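Local coordinates for protein DegT/DnrJ/EryC1/StrS aminotransferase (Brucella abortus 2308, PDB 4QGR) that probably acts as a pyridoxal-phosphate-dependent aminotransferase of the DegT/DnrJ/EryC1/StrS family, at residues Q297-S302 with I353-M358. Residues are numbered along the deposited sequence; the frame is centred on the assembly and turned at random.
Sequences QYSIES and ILSLPM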
# COMPACT_ATOMS: atom_id res chain seq x y z
N GLN A 297 1.54 20.91 -11.49
CA GLN A 297 2.71 21.39 -12.21
C GLN A 297 2.29 22.56 -13.10
O GLN A 297 1.13 22.63 -13.56
CB GLN A 297 3.32 20.30 -13.15
CG GLN A 297 3.64 19.00 -12.43
CD GLN A 297 4.75 19.07 -11.43
OE1 GLN A 297 5.56 20.00 -11.46
NE2 GLN A 297 4.84 18.04 -10.55
N TYR A 298 3.26 23.43 -13.39
CA TYR A 298 3.08 24.56 -14.30
C TYR A 298 3.95 24.24 -15.50
O TYR A 298 5.18 24.31 -15.43
CB TYR A 298 3.48 25.88 -13.66
CG TYR A 298 3.29 27.03 -14.64
CD1 TYR A 298 4.31 27.37 -15.54
CD2 TYR A 298 2.07 27.64 -14.78
CE1 TYR A 298 4.11 28.39 -16.50
CE2 TYR A 298 1.87 28.64 -15.75
CZ TYR A 298 2.89 28.98 -16.61
OH TYR A 298 2.71 29.98 -17.57
N SER A 299 3.31 23.78 -16.57
CA SER A 299 4.00 23.18 -17.70
C SER A 299 3.88 24.03 -18.97
O SER A 299 2.76 24.27 -19.46
CB SER A 299 3.45 21.79 -17.95
OG SER A 299 3.70 20.91 -16.84
N ILE A 300 5.04 24.38 -19.51
CA ILE A 300 5.19 25.19 -20.72
C ILE A 300 5.77 24.32 -21.83
O ILE A 300 6.22 23.22 -21.57
CB ILE A 300 6.11 26.41 -20.52
CG1 ILE A 300 7.52 25.96 -20.12
CG2 ILE A 300 5.47 27.30 -19.47
CD1 ILE A 300 8.61 26.95 -20.35
N GLU A 301 5.74 24.81 -23.06
CA GLU A 301 6.53 24.22 -24.13
C GLU A 301 7.44 25.27 -24.70
O GLU A 301 7.05 26.40 -24.88
CB GLU A 301 5.66 23.62 -25.23
CG GLU A 301 4.70 22.55 -24.76
CD GLU A 301 3.63 22.24 -25.79
OE1 GLU A 301 3.94 22.24 -26.98
OE2 GLU A 301 2.49 22.00 -25.40
N SER A 302 8.67 24.88 -25.00
CA SER A 302 9.67 25.81 -25.51
C SER A 302 10.47 25.24 -26.66
O SER A 302 10.78 24.06 -26.65
CB SER A 302 10.63 26.16 -24.37
OG SER A 302 11.66 27.01 -24.80
N ILE A 353 8.27 19.97 -23.74
CA ILE A 353 7.60 20.36 -22.49
C ILE A 353 8.59 20.57 -21.34
O ILE A 353 9.65 19.93 -21.28
CB ILE A 353 6.53 19.32 -22.12
CG1 ILE A 353 5.45 19.93 -21.21
CG2 ILE A 353 7.16 18.04 -21.57
CD1 ILE A 353 4.21 19.06 -21.10
N LEU A 354 8.23 21.45 -20.41
CA LEU A 354 9.02 21.67 -19.20
C LEU A 354 8.15 22.24 -18.10
O LEU A 354 7.31 23.08 -18.37
CB LEU A 354 10.15 22.65 -19.52
CG LEU A 354 11.17 22.87 -18.38
CD1 LEU A 354 11.91 21.58 -18.02
CD2 LEU A 354 12.16 23.97 -18.75
N SER A 355 8.30 21.71 -16.88
CA SER A 355 7.57 22.23 -15.74
C SER A 355 8.44 23.13 -14.86
O SER A 355 9.61 22.86 -14.64
CB SER A 355 6.96 21.09 -14.92
OG SER A 355 6.13 20.28 -15.77
N LEU A 356 7.88 24.27 -14.46
CA LEU A 356 8.61 25.34 -13.73
C LEU A 356 8.24 25.30 -12.24
O LEU A 356 7.21 24.74 -11.88
CB LEU A 356 8.21 26.71 -14.29
CG LEU A 356 8.33 26.88 -15.79
CD1 LEU A 356 7.96 28.30 -16.20
CD2 LEU A 356 9.78 26.56 -16.21
N PRO A 357 9.05 25.90 -11.37
CA PRO A 357 8.68 25.97 -9.98
C PRO A 357 7.24 26.46 -9.80
O PRO A 357 6.83 27.43 -10.41
CB PRO A 357 9.68 26.95 -9.39
CG PRO A 357 10.91 26.77 -10.26
CD PRO A 357 10.34 26.58 -11.63
N MET A 358 6.47 25.75 -9.01
CA MET A 358 5.06 26.05 -8.87
C MET A 358 4.61 25.54 -7.52
O MET A 358 4.62 24.36 -7.28
CB MET A 358 4.25 25.38 -9.94
CG MET A 358 2.73 25.49 -9.71
SD MET A 358 2.02 27.13 -9.34
CE MET A 358 2.31 27.82 -10.89
O HOH W 1 5.57 22.63 -11.96
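Ser299 and Ser355 face each other at a non-hydrogen-bonded position of two antiparallel strands, their CA atoms 4.2 Å apart. Each hydroxyl lies beside its own backbone N (chi1 -63° and -55°), which brings Ser299 OG within 2.7 Å of Ser355 OG in a hydrogen bond; serine, with its hydroxyl one carbon from the backbone, suits so close a pair, and the two buried hydroxyls satisfy each other. Next along the ladder, Ile300 and Leu354 exchange both backbone bonds, Ile300 N to Leu354 O and Leu354 N to Ile300 O, each 2.9 Å long. This two-stranded sheet belongs to the smaller C-terminal part of a fold type I aminotransferase, apart from the large mixed sheet. On the face opposite the serines, Leu356 lies alongside Tyr298, its CD1 at the ring edge 3.8 Å from Tyr298 CD1. Met358 turns its flexible thioether back so that CE reaches Tyr298 CB at 3.6 Å. Leu356 N bonds to Tyr298 O (2.9 Å), but Tyr298 N and Leu356 O lie too far apart and are bridged by a water that also donates to Gln297 OE1. Large apolar Ile300, Leu354 and Leu356 suit a face covered by helices 247-278, 305-314 and 364-377; Tyr298 stacks on Tyr274 and adds a hydroxyl reaching Asn275 OD1. Glu301, on the serine face, forms a salt bridge from OE1 to Arg352 NE and a hydrogen bond from OE2 to Tyr116 OH.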